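Local coordinates for lipoprotein LpqN (Mycobacterium tuberculosis, PDB 6MNA), which takes part in cell envelope biogenesis, interacts with periplasmic domains of the mycolate transporters MmpL3 and MmpL11, and is a virulence factor required for intracellular survival, at residues Pro119-Ile124 with Leu201-Leu206; Leu125-Gly130 with Gln193-Val198; Gly143-Leu148 with Arg181-Lys186. One frame throughout, in Å; residues are numbered along the deposited sequence.

Contact 1: residues Pro119-Ile124 with Leu201-Leu206. With U2D (6-O-decanoyl-alpha-D-glucopyranose), chain B.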
loop_
_atom_site.group_PDB
_atom_site.type_symbol
_atom_site.label_atom_id
_atom_site.label_comp_id
_atom_site.label_asym_id
_atom_site.label_seq_id
_atom_site.Cartn_x
_atom_site.Cartn_y
_atom_site.Cartn_z
ATOM N N PRO A 119 10.730 -11.090 -1.581
ATOM C CA PRO A 119 10.237 -9.708 -1.607
ATOM C C PRO A 119 8.912 -9.644 -2.343
ATOM O O PRO A 119 8.758 -10.231 -3.408
ATOM C CB PRO A 119 11.306 -8.945 -2.391
ATOM C CG PRO A 119 12.479 -9.845 -2.482
ATOM C CD PRO A 119 12.017 -11.247 -2.269
ATOM N N THR A 120 7.975 -8.890 -1.788
ATOM C CA THR A 120 6.670 -8.740 -2.417
ATOM C C THR A 120 6.135 -7.325 -2.200
ATOM O O THR A 120 6.354 -6.707 -1.158
ATOM C CB THR A 120 5.630 -9.721 -1.857
ATOM O OG1 THR A 120 5.345 -9.394 -0.489
ATOM C CG2 THR A 120 6.111 -11.175 -1.939
ATOM N N ILE A 121 5.340 -6.872 -3.165
ATOM C CA ILE A 121 4.574 -5.647 -3.020
ATOM C C ILE A 121 3.152 -6.002 -3.458
ATOM O O ILE A 121 2.945 -6.494 -4.570
ATOM C CB ILE A 121 5.135 -4.503 -3.855
ATOM C CG1 ILE A 121 6.632 -4.304 -3.560
ATOM C CG2 ILE A 121 4.326 -3.245 -3.581
ATOM C CD1 ILE A 121 7.252 -3.242 -4.396
ATOM N N VAL A 122 2.221 -5.835 -2.548
ATOM C CA VAL A 122 0.839 -6.241 -2.696
ATOM C C VAL A 122 -0.003 -4.975 -2.730
ATOM O O VAL A 122 0.246 -4.029 -1.987
ATOM C CB VAL A 122 0.454 -7.163 -1.527
ATOM C CG1 VAL A 122 -0.993 -7.059 -1.207
ATOM C CG2 VAL A 122 0.899 -8.613 -1.851
ATOM N N ALA A 123 -1.033 -4.981 -3.547
ATOM C CA ALA A 123 -1.945 -3.852 -3.633
ATOM C C ALA A 123 -3.311 -4.199 -3.053
ATOM O O ALA A 123 -3.789 -5.350 -3.150
ATOM C CB ALA A 123 -2.076 -3.396 -5.083
ATOM N N ILE A 124 -3.934 -3.214 -2.425
ATOM C CA ILE A 124 -5.289 -3.291 -1.915
ATOM C C ILE A 124 -6.044 -2.042 -2.368
ATOM O O ILE A 124 -5.514 -0.936 -2.294
ATOM C CB ILE A 124 -5.341 -3.367 -0.386
ATOM C CG1 ILE A 124 -4.384 -4.437 0.159
ATOM C CG2 ILE A 124 -6.789 -3.600 0.054
ATOM C CD1 ILE A 124 -4.161 -4.302 1.640
ATOM N N LEU A 201 -0.309 0.246 -1.197
ATOM C CA LEU A 201 0.748 -0.578 -1.776
ATOM C C LEU A 201 1.649 -0.984 -0.625
ATOM O O LEU A 201 2.264 -0.113 0.001
ATOM C CB LEU A 201 1.491 0.166 -2.848
ATOM C CG LEU A 201 0.688 0.772 -3.980
ATOM C CD1 LEU A 201 1.544 1.509 -4.943
ATOM C CD2 LEU A 201 -0.025 -0.339 -4.647
ATOM N N ASN A 202 1.677 -2.285 -0.308
ATOM C CA ASN A 202 2.323 -2.803 0.889
ATOM C C ASN A 202 3.555 -3.605 0.492
ATOM O O ASN A 202 3.436 -4.689 -0.084
ATOM C CB ASN A 202 1.379 -3.694 1.687
ATOM C CG ASN A 202 0.198 -2.941 2.253
ATOM O OD1 ASN A 202 0.320 -1.787 2.633
ATOM N ND2 ASN A 202 -0.937 -3.600 2.334
ATOM N N ALA A 203 4.723 -3.139 0.880
ATOM C CA ALA A 203 5.962 -3.766 0.450
ATOM C C ALA A 203 6.595 -4.420 1.660
ATOM O O ALA A 203 6.555 -3.867 2.776
ATOM C CB ALA A 203 6.897 -2.751 -0.198
ATOM N N ASP A 204 7.187 -5.597 1.450
ATOM C CA ASP A 204 7.722 -6.357 2.569
ATOM C C ASP A 204 8.847 -7.260 2.086
ATOM O O ASP A 204 8.702 -7.925 1.068
ATOM C CB ASP A 204 6.620 -7.177 3.234
ATOM C CG ASP A 204 7.168 -8.208 4.213
ATOM O OD1 ASP A 204 7.804 -7.795 5.188
ATOM O OD2 ASP A 204 6.970 -9.428 4.009
ATOM N N ALA A 205 9.975 -7.258 2.803
ATOM C CA ALA A 205 11.070 -8.139 2.429
ATOM C C ALA A 205 11.975 -8.287 3.634
ATOM O O ALA A 205 11.945 -7.475 4.563
ATOM C CB ALA A 205 11.880 -7.610 1.248
ATOM N N LEU A 206 12.780 -9.341 3.612
ATOM C CA LEU A 206 13.855 -9.438 4.592
ATOM C C LEU A 206 14.808 -8.264 4.446
ATOM O O LEU A 206 15.028 -7.755 3.346
ATOM C CB LEU A 206 14.597 -10.753 4.397
ATOM C CG LEU A 206 13.786 -12.001 4.757
ATOM C CD1 LEU A 206 14.531 -13.242 4.243
ATOM C CD2 LEU A 206 13.487 -12.109 6.260
HETATM C C1 U2D B . 13.995 3.312 6.067
HETATM C C2 U2D B . 13.624 4.814 6.411
HETATM C C3 U2D B . 12.846 5.488 5.237
HETATM C C4 U2D B . 13.369 4.824 3.993
HETATM C C5 U2D B . 12.731 3.387 4.110
HETATM C C6 U2D B . 13.253 2.353 3.132
HETATM C CAX U2D B . 11.359 1.325 2.086
HETATM C CAY U2D B . 11.863 0.310 1.076
HETATM C CAZ U2D B . 11.436 0.655 -0.349
HETATM C CBA U2D B . 9.984 0.308 -0.627
HETATM C CBB U2D B . 9.056 1.556 -0.659
HETATM C CBC U2D B . 7.771 0.887 -1.153
HETATM C CBD U2D B . 6.653 1.882 -1.030
HETATM C CBE U2D B . 5.321 1.080 -1.268
HETATM C CBF U2D B . 5.386 0.543 -2.689
HETATM C CBG U2D B . 5.542 1.678 -3.737
HETATM O O11 U2D B . 11.257 2.608 1.465
HETATM O O2 U2D B . 12.813 4.948 7.595
HETATM O O3 U2D B . 12.949 6.939 5.247
HETATM O O4 U2D B . 12.955 5.494 2.788
HETATM O O5 U2D B . 12.891 2.729 5.416
HETATM O O6 U2D B . 12.276 1.309 3.194
#
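T120 and V122 pair with D204 and N202 through four backbone hydrogen bonds, the frame of an antiparallel strand pair. These are the two hydrogen-bonded pairs, and the shortest bond runs from N202 N to V122 O (2.8 Å, 174° at the hydrogen). Between them, I121 CA lies 3.3 Å from N202 O, a CA-H...O contact beside the non-hydrogen-bonded pair I121-A203. Apolar contacts fill the face carrying I121, A123, L201 and A203. I121 CG1 meets A203 CB at 3.7 Å, and L201 CD2 lies 3.7 Å from A123 CB. Helix 210-223 packs on this face, and the decanoyl chain of the bound acyl glucose runs along the same face: A203 CB is 3.9 Å from its carbon CBC, and L201 CB 3.9 Å from CBF. On the other face the contacts are mixed. N202 has CG anti to its carbonyl carbon (chi1 -65°), and its ND2 comes 3.4 Å from I124 CD1, while OD1 accepts from Q185. D204 forms a salt bridge with R181. One face of the pair is thus apolar and lines the acyl chain; on the other, beside T120 and V122, the N202 amide and D204 carboxylate bond to strand 179-192.

Contact 2: residues Leu125-Gly130 with Gln193-Val198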
loop_
_atom_site.group_PDB
_atom_site.type_symbol
_atom_site.label_atom_id
_atom_site.label_comp_id
_atom_site.label_asym_id
_atom_site.label_seq_id
_atom_site.Cartn_x
_atom_site.Cartn_y
_atom_site.Cartn_z
ATOM N N LEU A 125 -7.261 -2.210 -2.858
ATOM C CA LEU A 125 -8.034 -1.044 -3.288
ATOM C C LEU A 125 -9.388 -1.102 -2.609
ATOM O O LEU A 125 -10.123 -2.104 -2.728
ATOM C CB LEU A 125 -8.196 -1.020 -4.809
ATOM C CG LEU A 125 -8.248 0.257 -5.666
ATOM C CD1 LEU A 125 -9.296 0.211 -6.770
ATOM C CD2 LEU A 125 -8.286 1.575 -4.896
ATOM N N SER A 126 -9.715 -0.043 -1.904
ATOM C CA SER A 126 -10.970 0.049 -1.191
ATOM C C SER A 126 -11.773 1.247 -1.675
ATOM O O SER A 126 -11.205 2.274 -2.047
ATOM C CB SER A 126 -10.758 0.197 0.277
ATOM O OG SER A 126 -9.984 -0.862 0.765
ATOM N N LYS A 127 -13.095 1.109 -1.594
ATOM C CA LYS A 127 -14.044 2.164 -1.925
ATOM C C LYS A 127 -14.705 2.622 -0.638
ATOM O O LYS A 127 -15.325 1.818 0.061
ATOM C CB LYS A 127 -15.102 1.674 -2.913
ATOM C CG LYS A 127 -15.992 2.770 -3.433
ATOM C CD LYS A 127 -17.061 2.142 -4.337
ATOM C CE LYS A 127 -17.962 3.186 -4.890
ATOM N NZ LYS A 127 -19.000 2.547 -5.792
ATOM N N LEU A 128 -14.568 3.913 -0.337
ATOM C CA LEU A 128 -15.127 4.539 0.844
ATOM C C LEU A 128 -16.231 5.480 0.396
ATOM O O LEU A 128 -16.008 6.345 -0.458
ATOM C CB LEU A 128 -14.071 5.325 1.607
ATOM C CG LEU A 128 -12.775 4.565 1.946
ATOM C CD1 LEU A 128 -11.966 5.420 2.897
ATOM C CD2 LEU A 128 -13.043 3.234 2.566
ATOM N N THR A 129 -17.408 5.309 0.962
ATOM C CA THR A 129 -18.503 6.243 0.741
ATOM C C THR A 129 -19.059 6.687 2.077
ATOM O O THR A 129 -18.811 6.084 3.118
ATOM C CB THR A 129 -19.612 5.635 -0.107
ATOM O OG1 THR A 129 -20.161 4.506 0.574
ATOM C CG2 THR A 129 -19.059 5.213 -1.445
ATOM N N GLY A 130 -19.760 7.800 2.039
ATOM C CA GLY A 130 -20.376 8.313 3.228
ATOM C C GLY A 130 -19.635 9.530 3.709
ATOM O O GLY A 130 -19.277 10.401 2.914
ATOM N N GLN A 193 -16.290 9.767 -8.449
ATOM C CA GLN A 193 -17.604 9.181 -8.683
ATOM C C GLN A 193 -18.358 8.927 -7.397
ATOM O O GLN A 193 -18.764 7.800 -7.117
ATOM C CB GLN A 193 -17.467 7.870 -9.457
ATOM C CG GLN A 193 -16.859 8.000 -10.814
ATOM C CD GLN A 193 -16.909 6.694 -11.547
ATOM O OE1 GLN A 193 -17.984 6.100 -11.693
ATOM N NE2 GLN A 193 -15.753 6.224 -12.007
ATOM N N GLY A 194 -18.514 9.964 -6.579
ATOM C CA GLY A 194 -19.323 9.812 -5.382
ATOM C C GLY A 194 -18.687 8.985 -4.279
ATOM O O GLY A 194 -19.397 8.429 -3.432
ATOM N N ALA A 195 -17.372 8.851 -4.290
ATOM C CA ALA A 195 -16.683 8.012 -3.325
ATOM C C ALA A 195 -15.246 8.497 -3.237
ATOM O O ALA A 195 -14.829 9.372 -3.999
ATOM C CB ALA A 195 -16.753 6.561 -3.759
ATOM N N VAL A 196 -14.504 7.920 -2.293
ATOM C CA VAL A 196 -13.068 8.101 -2.165
ATOM C C VAL A 196 -12.460 6.702 -2.206
ATOM O O VAL A 196 -12.711 5.883 -1.321
ATOM C CB VAL A 196 -12.704 8.833 -0.875
ATOM C CG1 VAL A 196 -11.233 8.960 -0.770
ATOM C CG2 VAL A 196 -13.406 10.209 -0.846
ATOM N N PHE A 197 -11.706 6.420 -3.241
ATOM C CA PHE A 197 -10.994 5.175 -3.350
ATOM C C PHE A 197 -9.652 5.337 -2.661
ATOM O O PHE A 197 -9.018 6.387 -2.746
ATOM C CB PHE A 197 -10.788 4.791 -4.796
ATOM C CG PHE A 197 -12.081 4.441 -5.491
ATOM C CD1 PHE A 197 -12.901 5.435 -5.999
ATOM C CD2 PHE A 197 -12.528 3.136 -5.514
ATOM C CE1 PHE A 197 -14.146 5.118 -6.608
ATOM C CE2 PHE A 197 -13.762 2.808 -6.140
ATOM C CZ PHE A 197 -14.570 3.815 -6.670
ATOM N N VAL A 198 -9.243 4.297 -1.984
ATOM C CA VAL A 198 -7.956 4.298 -1.288
ATOM C C VAL A 198 -7.162 3.098 -1.766
ATOM O O VAL A 198 -7.599 1.942 -1.591
ATOM C CB VAL A 198 -8.126 4.242 0.225
ATOM C CG1 VAL A 198 -6.745 4.230 0.908
ATOM C CG2 VAL A 198 -9.025 5.364 0.721
HETATM O O HOH W 1 -7.297 0.239 0.730
HETATM O O HOH W 2 -18.239 4.741 -7.794
HETATM O O HOH W 3 -19.271 9.477 -0.614
#
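K127 lays its extended chain alongside the ring of F197, both side chains pointing the same way, in a non-hydrogen-bonded pair of this antiparallel strand pair. With CG anti to the backbone N (chi1 -172°), the lysine runs its methylenes obliquely beside the ring: K127 CG is 3.5 Å from F197 CE2, K127 CD is 3.8 Å from F197 CZ, and K127 CE goes on to meet A195 CB at 3.8 Å. The backbone is gripped on both sides of this pair by S126-V198 and L128-V196, each joined by two hydrogen bonds; V196 N to L128 O is nearly straight (2.8 Å, 173°). Packing is close on the face of L128, V196 and V198, where L128 CD1 lies 3.7 Å from V198 CG2 and L128 CB comes 3.3 Å from V196 O. On the side of F197, L125 CD2 touches F197 CB and lies 3.4 Å from V198 O.

Toward the turn the contact grows wetter. T129 CG2 still touches A195 CB, but Q193 and G194 are exposed, and water takes over the bridging: one molecule accepts from K127 NZ and donates to Q193 O, another links G130 N to G194 O. At the far end a third water joins S126 OG to V198 O.

Strand 70-74 flanks the 125-130 side, with I70 and E72 against L128. On the other flank strand 179-192 pairs with 195-206 and sets I190 and S192 against F197, while helix 134-140 covers V196 and V198 through P134 and V137.

Contact 3: residues Gly143-Leu148 with Arg181-Lys186. With U2D (6-O-decanoyl-alpha-D-glucopyranose), chain B.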
loop_
_atom_site.group_PDB
_atom_site.type_symbol
_atom_site.label_atom_id
_atom_site.label_comp_id
_atom_site.label_asym_id
_atom_site.label_seq_id
_atom_site.Cartn_x
_atom_site.Cartn_y
_atom_site.Cartn_z
ATOM N N GLY A 143 -0.450 5.173 10.738
ATOM C CA GLY A 143 -0.752 4.469 11.976
ATOM C C GLY A 143 -0.518 2.977 11.889
ATOM O O GLY A 143 0.036 2.367 12.812
ATOM N N GLU A 144 -0.927 2.367 10.782
ATOM C CA GLU A 144 -0.831 0.924 10.652
ATOM C C GLU A 144 0.611 0.430 10.773
ATOM O O GLU A 144 0.901 -0.481 11.558
ATOM C CB GLU A 144 -1.432 0.476 9.329
ATOM C CG GLU A 144 -1.266 -1.023 9.067
ATOM C CD GLU A 144 -1.899 -1.466 7.753
ATOM O OE1 GLU A 144 -1.877 -2.679 7.450
ATOM O OE2 GLU A 144 -2.402 -0.593 7.011
ATOM N N LEU A 145 1.526 0.952 9.954
ATOM C CA LEU A 145 2.911 0.508 10.092
ATOM C C LEU A 145 3.463 0.863 11.464
ATOM O O LEU A 145 4.236 0.092 12.048
ATOM C CB LEU A 145 3.801 1.116 9.021
ATOM C CG LEU A 145 3.592 0.763 7.574
ATOM C CD1 LEU A 145 4.898 0.670 6.897
ATOM C CD2 LEU A 145 2.748 -0.498 7.346
ATOM N N LYS A 146 3.114 2.038 11.985
ATOM C CA LYS A 146 3.673 2.433 13.273
ATOM C C LYS A 146 3.240 1.497 14.398
ATOM O O LYS A 146 3.951 1.411 15.409
ATOM C CB LYS A 146 3.313 3.881 13.600
ATOM C CG LYS A 146 4.083 4.871 12.753
ATOM C CD LYS A 146 3.707 6.321 13.004
ATOM C CE LYS A 146 3.861 6.741 14.466
ATOM N NZ LYS A 146 3.338 8.120 14.704
ATOM N N ASN A 147 2.129 0.761 14.240
ATOM C CA ASN A 147 1.688 -0.214 15.242
ATOM C C ASN A 147 2.328 -1.589 15.085
ATOM O O ASN A 147 2.020 -2.497 15.863
ATOM C CB ASN A 147 0.167 -0.395 15.202
ATOM C CG ASN A 147 -0.562 0.829 15.637
ATOM O OD1 ASN A 147 -0.008 1.682 16.318
ATOM N ND2 ASN A 147 -1.821 0.942 15.231
ATOM N N LEU A 148 3.173 -1.779 14.089
ATOM C CA LEU A 148 3.791 -3.063 13.869
ATOM C C LEU A 148 4.783 -3.355 15.001
ATOM O O LEU A 148 5.296 -2.436 15.641
ATOM C CB LEU A 148 4.504 -3.057 12.526
ATOM C CG LEU A 148 4.296 -4.046 11.395
ATOM C CD1 LEU A 148 2.930 -4.681 11.349
ATOM C CD2 LEU A 148 4.585 -3.264 10.110
ATOM N N ARG A 181 12.828 -7.138 9.126
ATOM C CA ARG A 181 12.191 -6.999 7.831
ATOM C C ARG A 181 12.056 -5.524 7.470
ATOM O O ARG A 181 11.879 -4.685 8.344
ATOM C CB ARG A 181 10.787 -7.649 7.827
ATOM C CG ARG A 181 10.746 -9.047 8.471
ATOM C CD ARG A 181 9.366 -9.718 8.211
ATOM N NE ARG A 181 9.131 -9.836 6.779
ATOM C CZ ARG A 181 9.509 -10.881 6.045
ATOM N NH1 ARG A 181 10.133 -11.903 6.625
ATOM N NH2 ARG A 181 9.287 -10.906 4.740
ATOM N N THR A 182 12.186 -5.233 6.186
ATOM C CA THR A 182 11.899 -3.908 5.646
ATOM C C THR A 182 10.451 -3.882 5.204
ATOM O O THR A 182 10.017 -4.772 4.480
ATOM C CB THR A 182 12.806 -3.589 4.472
ATOM O OG1 THR A 182 14.155 -3.466 4.954
ATOM C CG2 THR A 182 12.428 -2.267 3.819
ATOM N N VAL A 183 9.715 -2.874 5.636
ATOM C CA VAL A 183 8.300 -2.759 5.227
ATOM C C VAL A 183 8.075 -1.323 4.794
ATOM O O VAL A 183 8.715 -0.383 5.290
ATOM C CB VAL A 183 7.393 -3.174 6.379
ATOM C CG1 VAL A 183 7.592 -2.259 7.609
ATOM C CG2 VAL A 183 5.918 -3.232 5.931
ATOM N N ALA A 184 7.179 -1.147 3.836
ATOM C CA ALA A 184 6.828 0.205 3.455
ATOM C C ALA A 184 5.394 0.159 2.967
ATOM O O ALA A 184 4.908 -0.880 2.516
ATOM C CB ALA A 184 7.733 0.777 2.377
ATOM N N GLN A 185 4.729 1.297 3.078
ATOM C CA GLN A 185 3.359 1.394 2.603
ATOM C C GLN A 185 3.167 2.762 1.954
ATOM O O GLN A 185 3.527 3.783 2.545
ATOM C CB GLN A 185 2.393 1.193 3.741
ATOM C CG GLN A 185 0.965 1.298 3.307
ATOM C CD GLN A 185 0.036 1.109 4.454
ATOM O OE1 GLN A 185 -0.033 1.947 5.353
ATOM N NE2 GLN A 185 -0.720 0.014 4.424
ATOM N N LYS A 186 2.662 2.761 0.725
ATOM C CA LYS A 186 2.179 3.984 0.087
ATOM C C LYS A 186 0.662 3.934 0.039
ATOM O O LYS A 186 0.077 2.934 -0.400
ATOM C CB LYS A 186 2.771 4.144 -1.307
ATOM C CG LYS A 186 2.404 5.462 -1.997
ATOM C CD LYS A 186 3.244 5.663 -3.283
ATOM C CE LYS A 186 3.492 7.146 -3.540
ATOM N NZ LYS A 186 4.432 7.438 -4.660
HETATM C C1 U2D B . 13.995 3.312 6.067
HETATM C C2 U2D B . 13.624 4.814 6.411
HETATM C C3 U2D B . 12.846 5.488 5.237
HETATM C C4 U2D B . 13.369 4.824 3.993
HETATM C C5 U2D B . 12.731 3.387 4.110
HETATM C C6 U2D B . 13.253 2.353 3.132
HETATM C CAX U2D B . 11.359 1.325 2.086
HETATM C CAY U2D B . 11.863 0.310 1.076
HETATM C CAZ U2D B . 11.436 0.655 -0.349
HETATM C CBA U2D B . 9.984 0.308 -0.627
HETATM C CBB U2D B . 9.056 1.556 -0.659
HETATM C CBC U2D B . 7.771 0.887 -1.153
HETATM C CBD U2D B . 6.653 1.882 -1.030
HETATM C CBE U2D B . 5.321 1.080 -1.268
HETATM C CBF U2D B . 5.386 0.543 -2.689
HETATM C CBG U2D B . 5.542 1.678 -3.737
HETATM O O11 U2D B . 11.257 2.608 1.465
HETATM O O2 U2D B . 12.813 4.948 7.595
HETATM O O3 U2D B . 12.949 6.939 5.247
HETATM O O4 U2D B . 12.955 5.494 2.788
HETATM O O5 U2D B . 12.891 2.729 5.416
HETATM O O6 U2D B . 12.276 1.309 3.194
HETATM O O HOH W 4 -2.727 2.211 6.725
HETATM O O HOH W 5 1.067 2.588 7.792
#
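Helix 142-146 and the turn after it rest on strand 179-192 of the antiparallel sheet, through L145, L148 and E144. L145 points at the strand and lays its two methyl groups over V183, A184 and Q185: L145 CD1 is 4.0 Å from V183 CG1, and L145 CD2 is 4.0 Å from Q185 CB. L148, just past the helix, reaches tip to tip with V183, CD2 to CG1. Q185 is extended, with CG anti to the backbone N (chi1 179°), and its NE2 donates to E144 OE2 (3.1 Å, 167° at the hydrogen). The acceptor lies nearly in the amide plane, but the N-H arrives from above the carboxylate, whose plane is turned 71° from the amide. NE2 also donates to N202 OD1 of strand 195-206. A water donates to Q185 OE1 and accepts from L145 N, its oxygen 2.7 Å from that nitrogen. Behind the strand, A184 CB faces the decanoyl chain, 3.4 Å from carbon CBB of the acyl glucose. The strand therefore sets V183 and Q185 toward the helix and A184 toward the lipid. Both N-H donors of the Q185 amide are probably used, tying helix to next strand, which would fix its rotation.

In the fold
After helix 61-66 and four short strands the chain enters strand 120-130, whose first half belongs to contact 1 and second half to contact 2. It then passes helices 134-140 and 142-146, strands 152-162, 165-176 and 179-192, and returns along 195-206, so contact 2 closes the inner loop and contact 1 the outer one on the same strand pair, centres about 22 Å apart. Contact 3 closes a smaller loop within both, bringing helix 142-146 onto strand 179-192. That strand neighbours 195-206 in the sheet, and contacts 1 and 3 meet there, also through the backbone, at A205 and T182. Both border the bound acyl glucose; contact 2 ties the sheet at the other end.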